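Glycosyl hydrolase, family 8 (Clostridium perfringens, PDB 3REN) acts as an alpha-amylase with an (alpha/alpha)6-barrel fold, probably hydrolysing internal alpha-1,4-glucosidic bonds in starch-like glucans. Local coordinates at residues Glu63-Met68 with Asp82-Ile87; Asn76-Phe81 with Phe133-Tyr138; Ile292-Tyr295 with Leu301-Lys304; Glu257-Asp262 with Ser284-Val289. One frame throughout, in Å; residues are numbered along the deposited sequence.

Overall arrangement
Four contacts sample how neighbouring helices of an (alpha/alpha)6 barrel hold together. From the N terminus, contact 1 closes the short turn between helices 62-74 and 78-89. Contact 2 opens inside that loop and shuts only at helix 133-150, so the two cross; they share helix 78-89 and touch through Phe85, which packs on Tyr134, Tyr135 and Tyr138. Much later in the chain, contact 4 joins helix 249-262 to helix 283-296, and contact 3 follows in series, folding helix 299-312 back on helix 283-296. These two also touch, with centres about 9 Å apart. Contacts 1 and 4, centres about 28 Å apart, lie on opposite sides of the chain's centre.

Contact 1. Residues Glu63-Met68 with Asp82-Ile87; sequences ESEGLM and DEHFDI. With EDO (1,2-ethanediol), chain I; EDO (1,2-ethanediol), chain H.
Glu65 and His84 join helices 62-74 and 78-89 by a short polar bond: His84 ND1 donates to Glu65 OE1 at 2.6 Å, with an N-H...O angle of 156°. The carboxylate offers its syn lone pair, the oxygen lies in the imidazole plane, and the two flat groups are only 14° apart. A bend at chi2 turns the Glu65 carboxylate towards the facing helix, while Ile41 N occupies its other oxygen, OE2. At the far nitrogen of the ring, His84 NE2 shares a hydrogen bond of 2.5 Å with O1 of an ethanediol, probably from the crystallisation liquor.

The apolar contacts work from other directions. Met68, a selenomethionine, sets CG over one face of His84, 3.5 Å from the ring centroid, in a CH-pi contact; its SE is farther off, 5.0 Å from the same centroid. Ile87 CG2 lies 4.1 Å from Glu65 CG.

The helix segments run nearly antiparallel, their axes at 155°. The bond at ND1 and the CG of Met68 over the face together restrain how the buried imidazole can turn; the carboxylate probably favours a proton on ND1 and could make the ring more basic.

Contact 2. Residues Asn76-Phe81 with Phe133-Tyr138; sequences NNKELF and FYYKFY. With EDO (1,2-ethanediol), chain F.
Lys78 and Phe81 both reach Tyr135, and the residues just ahead of them set the start of their helix. Asn76, with positive phi, ends the preceding helix in a Schellman motif. Asn77 takes the N-cap position of the next: its OD1 accepts from Leu80 N at 3.1 Å, with the donor standing above the carbonyl plane, while ND2 donates to an ethanediol. Lys78 then runs extended and crosses the phenol end at a slant, bending only at chi4 (-70°), which brings NZ to 2.9 Å from Tyr135 OH. That bond is less certain than its length suggests, because the position of the hydroxyl is doubtful; the salt bridge of Lys78 NZ to Asp82 OD2 is its stronger tie.

In the (alpha/alpha)6 barrel this joins the start of helix 78-89 to that of helix 133-150, across the end of helix 113-130, whose Ala126 touches both Phe81 and Tyr135. Phe81 closes the segment. It turns its edge to the face of Tyr135 in a T-shaped pair, centroids 5.1 Å apart and planes at 71°; the nearest atoms are Phe81 CE2 and Tyr135 CE1, at 3.6 Å. Trp130 adds a second edge-to-face partner for the Phe81 ring.

Contact 3. Residues Ile292-Tyr295 with Leu301-Lys304; sequences IANY and LFNK
Leu301 N gives its hydrogen to Asp298 OD1 in the turn just before, while the side chain of the same leucine packs on Ala293 across the hairpin. The methyl of Ala293 is the centre of this largely apolar contact. Ala293 CB lies 3.8 Å from Leu301 CG and 3.7 Å from Phe302 CB, and it also comes within 3.4 Å of Phe302 N, so that it rests on backbone as well as on side chains.

So small a side chain lets the backbones come close, with Ala293 CA and Phe302 CA 5.0 Å apart. The arrangement is a helical hairpin: helices 283-296 and 299-312 of the (alpha/alpha)6 barrel follow one another through a very short turn, and the close approach lies a turn or less from it.

In Phe302 a chi1 of -178° swings the ring away from its own backbone N and carries it past Ala293, whose CB sits at the ring edge. Further out, Phe302 CD2 lies 4.1 Å from Asn294 CB and 4.0 Å from Asn294 N, loose packing at the partly exposed side, where Lys347 touches both residues.

Contact 4. Residues Glu257-Asp262 with Ser284-Val289; sequences EKFKKD and SIYSNV
Phe259 carries this contact, reaching from the last turns of helix 249-262 to Tyr286 and Val289 on helix 283-296. Its ring carbon CG stands anti to the backbone N (chi1 -160°), which projects the ring across a backbone separation of 9.9 Å between Phe259 CA and Val289 CA. The far end of the ring does most of the touching: Phe259 CZ lies 3.7 Å from Tyr286 CE1, and Phe259 CE1 is 4.0 Å from the same atom.

Tyr286 meets it obliquely. The ring planes are 30° apart, but with the centroids 5.7 Å from each other the rings are displaced so far that little of one lies over the other, so this is not an offset stack. The tyrosine hydroxyl takes no part in it. Tyr286 OH is bound instead to Glu281 OE1 and to Leu265 N, two hydrogen bonds that would hold the outer end of the ring while its CE1 meets the phenylalanine.

Val289, one helical turn beyond Tyr286, adds the looser flank, with its CG1 methyl 4.4 Å from Phe259 CD2. Leu301 of helix 299-312 packs against both Phe259 and Val289, and Leu265 touches both residues as well.

Three consecutive helices of the (alpha/alpha)6 barrel thus share a small hydrophobic cluster. Between the two segments the cohesion is dispersive and shape-dependent, while the hydrogen bonds of the tyrosine go to partners outside the two segments.

Contact 1. Residues Glu63-Met68 with Asp82-Ile87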
loop_
_atom_site.group_PDB
_atom_site.type_symbol
_atom_site.label_atom_id
_atom_site.label_comp_id
_atom_site.label_asym_id
_atom_site.label_seq_id
_atom_site.Cartn_x
_atom_site.Cartn_y
_atom_site.Cartn_z
ATOM N N GLU A 63 -2.734 8.340 1.773
ATOM C CA GLU A 63 -2.115 7.130 1.223
ATOM C C GLU A 63 -0.617 7.370 0.964
ATOM O O GLU A 63 0.207 6.577 1.420
ATOM C CB GLU A 63 -2.817 6.662 -0.068
ATOM C CG GLU A 63 -2.137 5.490 -0.842
ATOM C CD GLU A 63 -2.847 5.259 -2.199
ATOM O OE1 GLU A 63 -2.503 5.965 -3.199
ATOM O OE2 GLU A 63 -3.792 4.418 -2.240
ATOM N N SER A 64 -0.307 8.418 0.196
ATOM C CA SER A 64 1.075 8.765 -0.163
ATOM C C SER A 64 1.903 9.045 1.079
ATOM O O SER A 64 3.020 8.524 1.243
ATOM C CB SER A 64 1.100 10.012 -1.055
ATOM O OG SER A 64 0.319 9.781 -2.210
ATOM N N GLU A 65 1.341 9.863 1.979
ATOM C CA GLU A 65 2.026 10.194 3.216
ATOM C C GLU A 65 2.336 8.979 4.095
ATOM O O GLU A 65 3.433 8.891 4.637
ATOM C CB GLU A 65 1.232 11.241 4.007
ATOM C CG GLU A 65 1.168 12.558 3.254
ATOM C CD GLU A 65 2.575 13.108 2.905
ATOM O OE1 GLU A 65 3.464 13.077 3.779
ATOM O OE2 GLU A 65 2.794 13.558 1.769
ATOM N N GLY A 66 1.360 8.073 4.238
ATOM C CA GLY A 66 1.521 6.844 5.005
ATOM C C GLY A 66 2.616 5.977 4.426
ATOM O O GLY A 66 3.404 5.413 5.168
ATOM N N LEU A 67 2.670 5.864 3.100
ATOM C CA LEU A 67 3.736 5.109 2.435
ATOM C C LEU A 67 5.120 5.671 2.739
ATOM O O LEU A 67 6.050 4.931 3.021
ATOM C CB LEU A 67 3.487 5.000 0.908
ATOM C CG LEU A 67 2.311 4.061 0.503
ATOM C CD1 LEU A 67 1.896 4.209 -1.006
ATOM C CD2 LEU A 67 2.648 2.607 0.828
HETATM N N MSE A 68 5.245 6.993 2.691
HETATM C CA MSE A 68 6.522 7.660 2.901
HETATM C C MSE A 68 6.959 7.520 4.375
HETATM O O MSE A 68 8.135 7.345 4.652
HETATM C CB MSE A 68 6.443 9.137 2.454
HETATM C CG MSE A 68 7.758 9.926 2.629
HETATM SE SE MSE A 68 9.341 9.066 1.785
HETATM C CE MSE A 68 9.118 9.668 -0.042
ATOM N N ASP A 82 9.223 12.487 10.734
ATOM C CA ASP A 82 8.530 13.596 11.393
ATOM C C ASP A 82 8.018 14.627 10.431
ATOM O O ASP A 82 6.960 15.251 10.673
ATOM C CB ASP A 82 9.418 14.244 12.473
ATOM C CG ASP A 82 9.514 13.362 13.752
ATOM O OD1 ASP A 82 8.610 12.544 14.032
ATOM O OD2 ASP A 82 10.512 13.452 14.477
ATOM N N GLU A 83 8.717 14.798 9.319
ATOM C CA GLU A 83 8.287 15.820 8.405
ATOM C C GLU A 83 6.967 15.417 7.726
ATOM O O GLU A 83 6.090 16.261 7.501
ATOM C CB GLU A 83 9.406 16.106 7.397
ATOM C CG GLU A 83 9.024 17.077 6.314
ATOM C CD GLU A 83 10.221 17.443 5.439
ATOM O OE1 GLU A 83 11.367 17.342 5.948
ATOM O OE2 GLU A 83 10.023 17.817 4.251
ATOM N N HIS A 84 6.806 14.120 7.432
ATOM C CA HIS A 84 5.570 13.636 6.819
ATOM C C HIS A 84 4.458 13.418 7.853
ATOM O O HIS A 84 3.286 13.711 7.562
ATOM C CB HIS A 84 5.847 12.403 5.955
ATOM C CG HIS A 84 6.646 12.759 4.746
ATOM N ND1 HIS A 84 6.060 13.199 3.582
ATOM C CD2 HIS A 84 7.986 12.895 4.572
ATOM C CE1 HIS A 84 7.003 13.539 2.723
ATOM N NE2 HIS A 84 8.180 13.374 3.306
ATOM N N PHE A 85 4.820 12.930 9.044
ATOM C CA PHE A 85 3.861 12.873 10.167
ATOM C C PHE A 85 3.248 14.270 10.443
ATOM O O PHE A 85 2.049 14.394 10.594
ATOM C CB PHE A 85 4.522 12.279 11.402
ATOM C CG PHE A 85 3.603 12.110 12.577
ATOM C CD1 PHE A 85 2.264 11.747 12.416
ATOM C CD2 PHE A 85 4.085 12.286 13.867
ATOM C CE1 PHE A 85 1.420 11.590 13.498
ATOM C CE2 PHE A 85 3.229 12.105 14.962
ATOM C CZ PHE A 85 1.887 11.764 14.756
ATOM N N ASP A 86 4.058 15.327 10.470
ATOM C CA ASP A 86 3.493 16.688 10.631
ATOM C C ASP A 86 2.438 17.082 9.600
ATOM O O ASP A 86 1.442 17.734 9.945
ATOM C CB ASP A 86 4.576 17.746 10.628
ATOM C CG ASP A 86 5.368 17.769 11.912
ATOM O OD1 ASP A 86 4.988 17.129 12.931
ATOM O OD2 ASP A 86 6.400 18.430 11.874
ATOM N N ILE A 87 2.658 16.717 8.343
ATOM C CA ILE A 87 1.609 16.886 7.316
ATOM C C ILE A 87 0.345 16.065 7.610
ATOM O O ILE A 87 -0.769 16.558 7.451
ATOM C CB ILE A 87 2.159 16.532 5.911
ATOM C CG1 ILE A 87 3.132 17.636 5.479
ATOM C CG2 ILE A 87 1.022 16.320 4.897
ATOM C CD1 ILE A 87 4.238 17.155 4.532
HETATM C C1 EDO I . 10.665 14.153 0.657
HETATM O O1 EDO I . 10.194 14.181 2.008
HETATM C C2 EDO I . 9.772 13.232 -0.168
HETATM O O2 EDO I . 8.523 13.882 -0.367
HETATM C C1 EDO H . 7.159 17.209 2.672
HETATM O O1 EDO H . 7.874 18.399 3.069
HETATM C C2 EDO H . 7.289 17.000 1.164
HETATM O O2 EDO H . 8.689 17.082 0.812
#

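Contact 2. Residues Asn76-Phe81 with Phe133-Tyr138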
loop_
_atom_site.group_PDB
_atom_site.type_symbol
_atom_site.label_atom_id
_atom_site.label_comp_id
_atom_site.label_asym_id
_atom_site.label_seq_id
_atom_site.Cartn_x
_atom_site.Cartn_y
_atom_site.Cartn_z
ATOM N N ASN A 76 15.238 4.189 9.047
ATOM C CA ASN A 76 15.739 4.772 10.287
ATOM C C ASN A 76 16.043 6.253 10.087
ATOM O O ASN A 76 17.123 6.741 10.422
ATOM C CB ASN A 76 16.989 4.012 10.823
ATOM C CG ASN A 76 17.220 4.237 12.326
ATOM O OD1 ASN A 76 16.557 5.063 12.954
ATOM N ND2 ASN A 76 18.161 3.493 12.900
ATOM N N ASN A 77 15.095 6.959 9.495
ATOM C CA ASN A 77 15.238 8.377 9.234
ATOM C C ASN A 77 14.136 9.175 9.959
ATOM O O ASN A 77 13.047 9.453 9.414
ATOM C CB ASN A 77 15.260 8.653 7.723
ATOM C CG ASN A 77 15.640 10.094 7.397
ATOM O OD1 ASN A 77 15.463 11.015 8.203
ATOM N ND2 ASN A 77 16.165 10.295 6.208
ATOM N N LYS A 78 14.449 9.545 11.198
ATOM C CA LYS A 78 13.478 10.091 12.121
ATOM C C LYS A 78 13.062 11.462 11.646
ATOM O O LYS A 78 11.885 11.805 11.636
ATOM C CB LYS A 78 14.027 10.116 13.572
ATOM C CG LYS A 78 12.898 10.386 14.585
ATOM C CD LYS A 78 13.345 10.550 16.044
ATOM C CE LYS A 78 12.106 10.691 16.956
ATOM N NZ LYS A 78 11.396 12.025 16.742
ATOM N N GLU A 79 14.029 12.246 11.199
ATOM C CA GLU A 79 13.718 13.554 10.592
ATOM C C GLU A 79 12.701 13.547 9.424
ATOM O O GLU A 79 11.786 14.357 9.389
ATOM C CB GLU A 79 15.002 14.200 10.116
ATOM C CG GLU A 79 14.883 15.655 9.854
ATOM C CD GLU A 79 16.248 16.309 9.624
ATOM O OE1 GLU A 79 16.462 16.814 8.490
ATOM O OE2 GLU A 79 17.091 16.296 10.571
ATOM N N LEU A 80 12.897 12.648 8.463
ATOM C CA LEU A 80 12.019 12.545 7.346
ATOM C C LEU A 80 10.668 12.031 7.822
ATOM O O LEU A 80 9.623 12.504 7.347
ATOM C CB LEU A 80 12.649 11.625 6.289
ATOM C CG LEU A 80 11.875 11.185 5.058
ATOM C CD1 LEU A 80 11.525 12.404 4.215
ATOM C CD2 LEU A 80 12.710 10.161 4.272
ATOM N N PHE A 81 10.688 11.074 8.758
ATOM C CA PHE A 81 9.454 10.549 9.305
ATOM C C PHE A 81 8.605 11.674 9.871
ATOM O O PHE A 81 7.413 11.833 9.488
ATOM C CB PHE A 81 9.702 9.457 10.359
ATOM C CG PHE A 81 8.427 8.813 10.881
ATOM C CD1 PHE A 81 8.011 7.558 10.405
ATOM C CD2 PHE A 81 7.647 9.448 11.866
ATOM C CE1 PHE A 81 6.826 6.947 10.870
ATOM C CE2 PHE A 81 6.443 8.845 12.338
ATOM C CZ PHE A 81 6.039 7.598 11.841
ATOM N N PHE A 133 6.826 7.408 22.887
ATOM C CA PHE A 133 5.438 7.138 23.210
ATOM C C PHE A 133 4.465 8.006 22.391
ATOM O O PHE A 133 3.319 7.601 22.200
ATOM C CB PHE A 133 5.171 7.435 24.682
ATOM C CG PHE A 133 5.100 8.903 24.970
ATOM C CD1 PHE A 133 3.877 9.580 24.914
ATOM C CD2 PHE A 133 6.262 9.631 25.233
ATOM C CE1 PHE A 133 3.819 10.962 25.126
ATOM C CE2 PHE A 133 6.221 11.026 25.454
ATOM C CZ PHE A 133 4.996 11.684 25.403
ATOM N N TYR A 134 4.895 9.213 21.981
ATOM C CA TYR A 134 4.019 10.165 21.299
ATOM C C TYR A 134 3.377 9.539 20.036
ATOM O O TYR A 134 2.156 9.624 19.856
ATOM C CB TYR A 134 4.744 11.476 20.931
ATOM C CG TYR A 134 3.778 12.480 20.382
ATOM C CD1 TYR A 134 3.107 13.372 21.229
ATOM C CD2 TYR A 134 3.461 12.493 19.017
ATOM C CE1 TYR A 134 2.179 14.269 20.718
ATOM C CE2 TYR A 134 2.521 13.364 18.505
ATOM C CZ TYR A 134 1.890 14.249 19.341
ATOM O OH TYR A 134 0.972 15.124 18.812
ATOM N N TYR A 135 4.218 8.918 19.193
ATOM C CA TYR A 135 3.755 8.152 18.042
ATOM C C TYR A 135 2.674 7.120 18.405
ATOM O O TYR A 135 1.654 7.007 17.709
ATOM C CB TYR A 135 4.935 7.422 17.398
ATOM C CG TYR A 135 6.055 8.318 16.891
ATOM C CD1 TYR A 135 5.774 9.439 16.126
ATOM C CD2 TYR A 135 7.405 8.014 17.154
ATOM C CE1 TYR A 135 6.784 10.250 15.653
ATOM C CE2 TYR A 135 8.449 8.834 16.664
ATOM C CZ TYR A 135 8.127 9.945 15.922
ATOM O OH TYR A 135 9.117 10.789 15.420
ATOM N N LYS A 136 2.906 6.376 19.489
ATOM C CA LYS A 136 2.009 5.307 19.930
ATOM C C LYS A 136 0.657 5.889 20.395
ATOM O O LYS A 136 -0.396 5.373 20.032
ATOM C CB LYS A 136 2.671 4.493 21.064
ATOM C CG LYS A 136 1.896 3.307 21.596
ATOM C CD LYS A 136 2.629 2.680 22.788
ATOM C CE LYS A 136 1.725 1.738 23.556
ATOM N NZ LYS A 136 2.427 1.123 24.731
ATOM N N PHE A 137 0.699 6.960 21.182
ATOM C CA PHE A 137 -0.515 7.587 21.686
ATOM C C PHE A 137 -1.334 8.160 20.553
ATOM O O PHE A 137 -2.559 8.070 20.557
ATOM C CB PHE A 137 -0.189 8.731 22.680
ATOM C CG PHE A 137 0.144 8.256 24.062
ATOM C CD1 PHE A 137 0.583 6.959 24.276
ATOM C CD2 PHE A 137 0.025 9.113 25.160
ATOM C CE1 PHE A 137 0.880 6.508 25.572
ATOM C CE2 PHE A 137 0.355 8.671 26.448
ATOM C CZ PHE A 137 0.770 7.364 26.640
ATOM N N TYR A 138 -0.648 8.759 19.591
ATOM C CA TYR A 138 -1.331 9.320 18.444
ATOM C C TYR A 138 -1.973 8.177 17.625
ATOM O O TYR A 138 -3.134 8.288 17.238
ATOM C CB TYR A 138 -0.371 10.173 17.620
ATOM C CG TYR A 138 -1.098 11.196 16.762
ATOM C CD1 TYR A 138 -1.203 12.535 17.179
ATOM C CD2 TYR A 138 -1.656 10.838 15.516
ATOM C CE1 TYR A 138 -1.840 13.481 16.405
ATOM C CE2 TYR A 138 -2.310 11.803 14.727
ATOM C CZ TYR A 138 -2.400 13.103 15.185
ATOM O OH TYR A 138 -3.066 14.054 14.443
HETATM C C1 EDO F . 16.180 8.137 3.057
HETATM O O1 EDO F . 16.869 8.058 4.324
HETATM C C2 EDO F . 16.534 9.368 2.201
HETATM O O2 EDO F . 17.855 9.270 1.641
#

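Contact 3. Residues Ile292-Tyr295 with Leu301-Lys304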
loop_
_atom_site.group_PDB
_atom_site.type_symbol
_atom_site.label_atom_id
_atom_site.label_comp_id
_atom_site.label_asym_id
_atom_site.label_seq_id
_atom_site.Cartn_x
_atom_site.Cartn_y
_atom_site.Cartn_z
ATOM N N ILE A 292 6.936 -9.614 -0.679
ATOM C CA ILE A 292 6.596 -10.979 -0.312
ATOM C C ILE A 292 7.851 -11.861 -0.311
ATOM O O ILE A 292 8.116 -12.568 0.671
ATOM C CB ILE A 292 5.513 -11.545 -1.258
ATOM C CG1 ILE A 292 4.153 -10.874 -0.967
ATOM C CG2 ILE A 292 5.390 -13.040 -1.111
ATOM C CD1 ILE A 292 3.200 -10.986 -2.166
ATOM N N ALA A 293 8.618 -11.803 -1.396
ATOM C CA ALA A 293 9.783 -12.670 -1.577
ATOM C C ALA A 293 10.832 -12.310 -0.545
ATOM O O ALA A 293 11.480 -13.189 0.009
ATOM C CB ALA A 293 10.361 -12.506 -2.946
ATOM N N ASN A 294 10.972 -11.012 -0.284
ATOM C CA ASN A 294 11.899 -10.556 0.754
ATOM C C ASN A 294 11.535 -11.165 2.098
ATOM O O ASN A 294 12.394 -11.712 2.802
ATOM C CB ASN A 294 11.875 -9.036 0.907
ATOM C CG ASN A 294 12.840 -8.559 2.011
ATOM O OD1 ASN A 294 12.414 -8.104 3.069
ATOM N ND2 ASN A 294 14.137 -8.683 1.757
ATOM N N TYR A 295 10.251 -11.067 2.433
ATOM C CA TYR A 295 9.766 -11.529 3.712
ATOM C C TYR A 295 10.020 -13.033 3.895
ATOM O O TYR A 295 10.537 -13.451 4.929
ATOM C CB TYR A 295 8.280 -11.183 3.908
ATOM C CG TYR A 295 7.842 -11.488 5.314
ATOM C CD1 TYR A 295 7.354 -12.746 5.643
ATOM C CD2 TYR A 295 7.975 -10.536 6.334
ATOM C CE1 TYR A 295 6.993 -13.059 6.951
ATOM C CE2 TYR A 295 7.609 -10.846 7.634
ATOM C CZ TYR A 295 7.132 -12.108 7.926
ATOM O OH TYR A 295 6.752 -12.424 9.194
ATOM N N LEU A 301 12.783 -15.226 -6.674
ATOM C CA LEU A 301 11.538 -14.464 -6.860
ATOM C C LEU A 301 11.783 -12.960 -6.649
ATOM O O LEU A 301 11.323 -12.117 -7.430
ATOM C CB LEU A 301 10.444 -14.982 -5.898
ATOM C CG LEU A 301 9.063 -14.336 -6.049
ATOM C CD1 LEU A 301 8.575 -14.497 -7.480
ATOM C CD2 LEU A 301 7.982 -14.838 -5.048
ATOM N N PHE A 302 12.519 -12.652 -5.594
ATOM C CA PHE A 302 12.886 -11.297 -5.235
ATOM C C PHE A 302 13.618 -10.636 -6.366
ATOM O O PHE A 302 13.241 -9.552 -6.764
ATOM C CB PHE A 302 13.742 -11.258 -3.942
ATOM C CG PHE A 302 14.114 -9.848 -3.516
ATOM C CD1 PHE A 302 15.403 -9.348 -3.762
ATOM C CD2 PHE A 302 13.153 -8.998 -2.944
ATOM C CE1 PHE A 302 15.757 -8.032 -3.389
ATOM C CE2 PHE A 302 13.483 -7.658 -2.568
ATOM C CZ PHE A 302 14.783 -7.177 -2.772
ATOM N N ASN A 303 14.652 -11.294 -6.904
ATOM C CA ASN A 303 15.446 -10.717 -8.002
ATOM C C ASN A 303 14.649 -10.566 -9.289
ATOM O O ASN A 303 14.830 -9.597 -10.029
ATOM C CB ASN A 303 16.713 -11.557 -8.236
ATOM C CG ASN A 303 17.750 -11.321 -7.147
ATOM O OD1 ASN A 303 17.839 -10.226 -6.577
ATOM N ND2 ASN A 303 18.560 -12.326 -6.885
ATOM N N LYS A 304 13.769 -11.534 -9.544
ATOM C CA LYS A 304 12.899 -11.506 -10.721
ATOM C C LYS A 304 11.972 -10.291 -10.676
ATOM O O LYS A 304 11.779 -9.617 -11.688
ATOM C CB LYS A 304 12.055 -12.773 -10.758
ATOM C CG LYS A 304 11.633 -13.202 -12.161
ATOM C CD LYS A 304 11.110 -14.649 -12.178
ATOM C CE LYS A 304 11.621 -15.450 -13.427
ATOM N NZ LYS A 304 11.087 -14.985 -14.733
#

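Contact 4. Residues Glu257-Asp262 with Ser284-Val289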
loop_
_atom_site.group_PDB
_atom_site.type_symbol
_atom_site.label_atom_id
_atom_site.label_comp_id
_atom_site.label_asym_id
_atom_site.label_seq_id
_atom_site.Cartn_x
_atom_site.Cartn_y
_atom_site.Cartn_z
ATOM N N GLU A 257 4.977 -19.829 -9.826
ATOM C CA GLU A 257 4.760 -20.614 -11.051
ATOM C C GLU A 257 4.283 -19.735 -12.231
ATOM O O GLU A 257 4.790 -19.841 -13.384
ATOM C CB GLU A 257 3.760 -21.747 -10.774
ATOM N N LYS A 258 3.330 -18.842 -11.965
ATOM C CA LYS A 258 2.815 -17.947 -13.004
ATOM C C LYS A 258 3.891 -17.024 -13.535
ATOM O O LYS A 258 4.003 -16.850 -14.764
ATOM C CB LYS A 258 1.652 -17.097 -12.477
ATOM C CG LYS A 258 1.030 -16.116 -13.488
ATOM C CD LYS A 258 0.462 -16.848 -14.754
ATOM C CE LYS A 258 -0.770 -17.704 -14.371
ATOM N NZ LYS A 258 -1.469 -18.312 -15.563
ATOM N N PHE A 259 4.668 -16.422 -12.642
ATOM C CA PHE A 259 5.740 -15.477 -12.979
ATOM C C PHE A 259 6.791 -16.238 -13.800
ATOM O O PHE A 259 7.283 -15.791 -14.749
ATOM C CB PHE A 259 6.394 -14.927 -11.712
ATOM C CG PHE A 259 7.165 -13.611 -11.865
ATOM C CD1 PHE A 259 7.448 -13.047 -13.077
ATOM C CD2 PHE A 259 7.604 -12.936 -10.733
ATOM C CE1 PHE A 259 8.129 -11.897 -13.159
ATOM C CE2 PHE A 259 8.277 -11.792 -10.830
ATOM C CZ PHE A 259 8.548 -11.264 -12.033
ATOM N N LYS A 260 7.086 -17.434 -13.368
ATOM C CA LYS A 260 8.030 -18.240 -14.089
ATOM C C LYS A 260 7.541 -18.621 -15.483
ATOM O O LYS A 260 8.218 -18.405 -16.415
ATOM C CB LYS A 260 8.398 -19.449 -13.266
ATOM C CG LYS A 260 9.113 -20.552 -13.954
ATOM N NZ LYS A 260 5.980 -22.596 -13.291
ATOM N N LYS A 261 6.324 -19.110 -15.581
ATOM C CA LYS A 261 5.750 -19.470 -16.861
ATOM C C LYS A 261 5.465 -18.337 -17.862
ATOM O O LYS A 261 5.918 -18.415 -18.933
ATOM C CB LYS A 261 4.515 -20.309 -16.663
ATOM C CG LYS A 261 4.072 -21.054 -17.871
ATOM N N ASP A 262 4.799 -17.264 -17.458
ATOM C CA ASP A 262 4.556 -16.119 -18.353
ATOM C C ASP A 262 5.790 -15.215 -18.530
ATOM O O ASP A 262 5.982 -14.598 -19.581
ATOM C CB ASP A 262 3.346 -15.292 -17.867
ATOM C CG ASP A 262 2.004 -15.998 -18.103
ATOM O OD1 ASP A 262 2.020 -17.127 -18.654
ATOM O OD2 ASP A 262 0.928 -15.434 -17.748
ATOM N N SER A 284 3.468 -1.468 -8.891
ATOM C CA SER A 284 2.901 -1.822 -7.571
ATOM C C SER A 284 2.752 -3.324 -7.386
ATOM O O SER A 284 2.932 -3.845 -6.280
ATOM C CB SER A 284 1.556 -1.130 -7.364
ATOM O OG SER A 284 1.777 0.251 -7.216
ATOM N N ILE A 285 2.402 -4.016 -8.466
ATOM C CA ILE A 285 2.348 -5.478 -8.466
ATOM C C ILE A 285 3.737 -6.026 -8.178
ATOM O O ILE A 285 3.931 -6.820 -7.239
ATOM C CB ILE A 285 1.928 -5.996 -9.826
ATOM C CG1 ILE A 285 0.528 -5.504 -10.159
ATOM C CG2 ILE A 285 2.032 -7.543 -9.882
ATOM C CD1 ILE A 285 -0.512 -6.273 -9.498
ATOM N N TYR A 286 4.715 -5.604 -9.000
ATOM C CA TYR A 286 6.103 -6.100 -8.812
ATOM C C TYR A 286 6.691 -5.759 -7.453
ATOM O O TYR A 286 7.383 -6.581 -6.857
ATOM C CB TYR A 286 7.026 -5.630 -9.944
ATOM C CG TYR A 286 6.691 -6.306 -11.263
ATOM C CD1 TYR A 286 6.600 -7.704 -11.344
ATOM C CD2 TYR A 286 6.430 -5.558 -12.405
ATOM C CE1 TYR A 286 6.282 -8.360 -12.548
ATOM C CE2 TYR A 286 6.113 -6.198 -13.634
ATOM C CZ TYR A 286 6.044 -7.599 -13.684
ATOM O OH TYR A 286 5.743 -8.236 -14.866
ATOM N N SER A 287 6.396 -4.548 -6.966
ATOM C CA SER A 287 6.772 -4.143 -5.605
ATOM C C SER A 287 6.283 -5.082 -4.559
ATOM O O SER A 287 7.056 -5.475 -3.689
ATOM C CB SER A 287 6.260 -2.734 -5.285
ATOM O OG SER A 287 6.916 -1.789 -6.114
ATOM N N ASN A 288 4.998 -5.459 -4.623
ATOM C CA ASN A 288 4.442 -6.329 -3.617
ATOM C C ASN A 288 5.028 -7.732 -3.676
ATOM O O ASN A 288 5.262 -8.360 -2.638
ATOM C CB ASN A 288 2.905 -6.381 -3.767
ATOM C CG ASN A 288 2.228 -5.184 -3.114
ATOM O OD1 ASN A 288 2.840 -4.490 -2.318
ATOM N ND2 ASN A 288 0.967 -4.932 -3.457
ATOM N N VAL A 289 5.243 -8.229 -4.902
ATOM C CA VAL A 289 5.824 -9.553 -5.100
ATOM C C VAL A 289 7.239 -9.580 -4.504
ATOM O O VAL A 289 7.617 -10.530 -3.811
ATOM C CB VAL A 289 5.853 -9.917 -6.605
ATOM C CG1 VAL A 289 6.577 -11.237 -6.813
ATOM C CG2 VAL A 289 4.431 -10.022 -7.173
#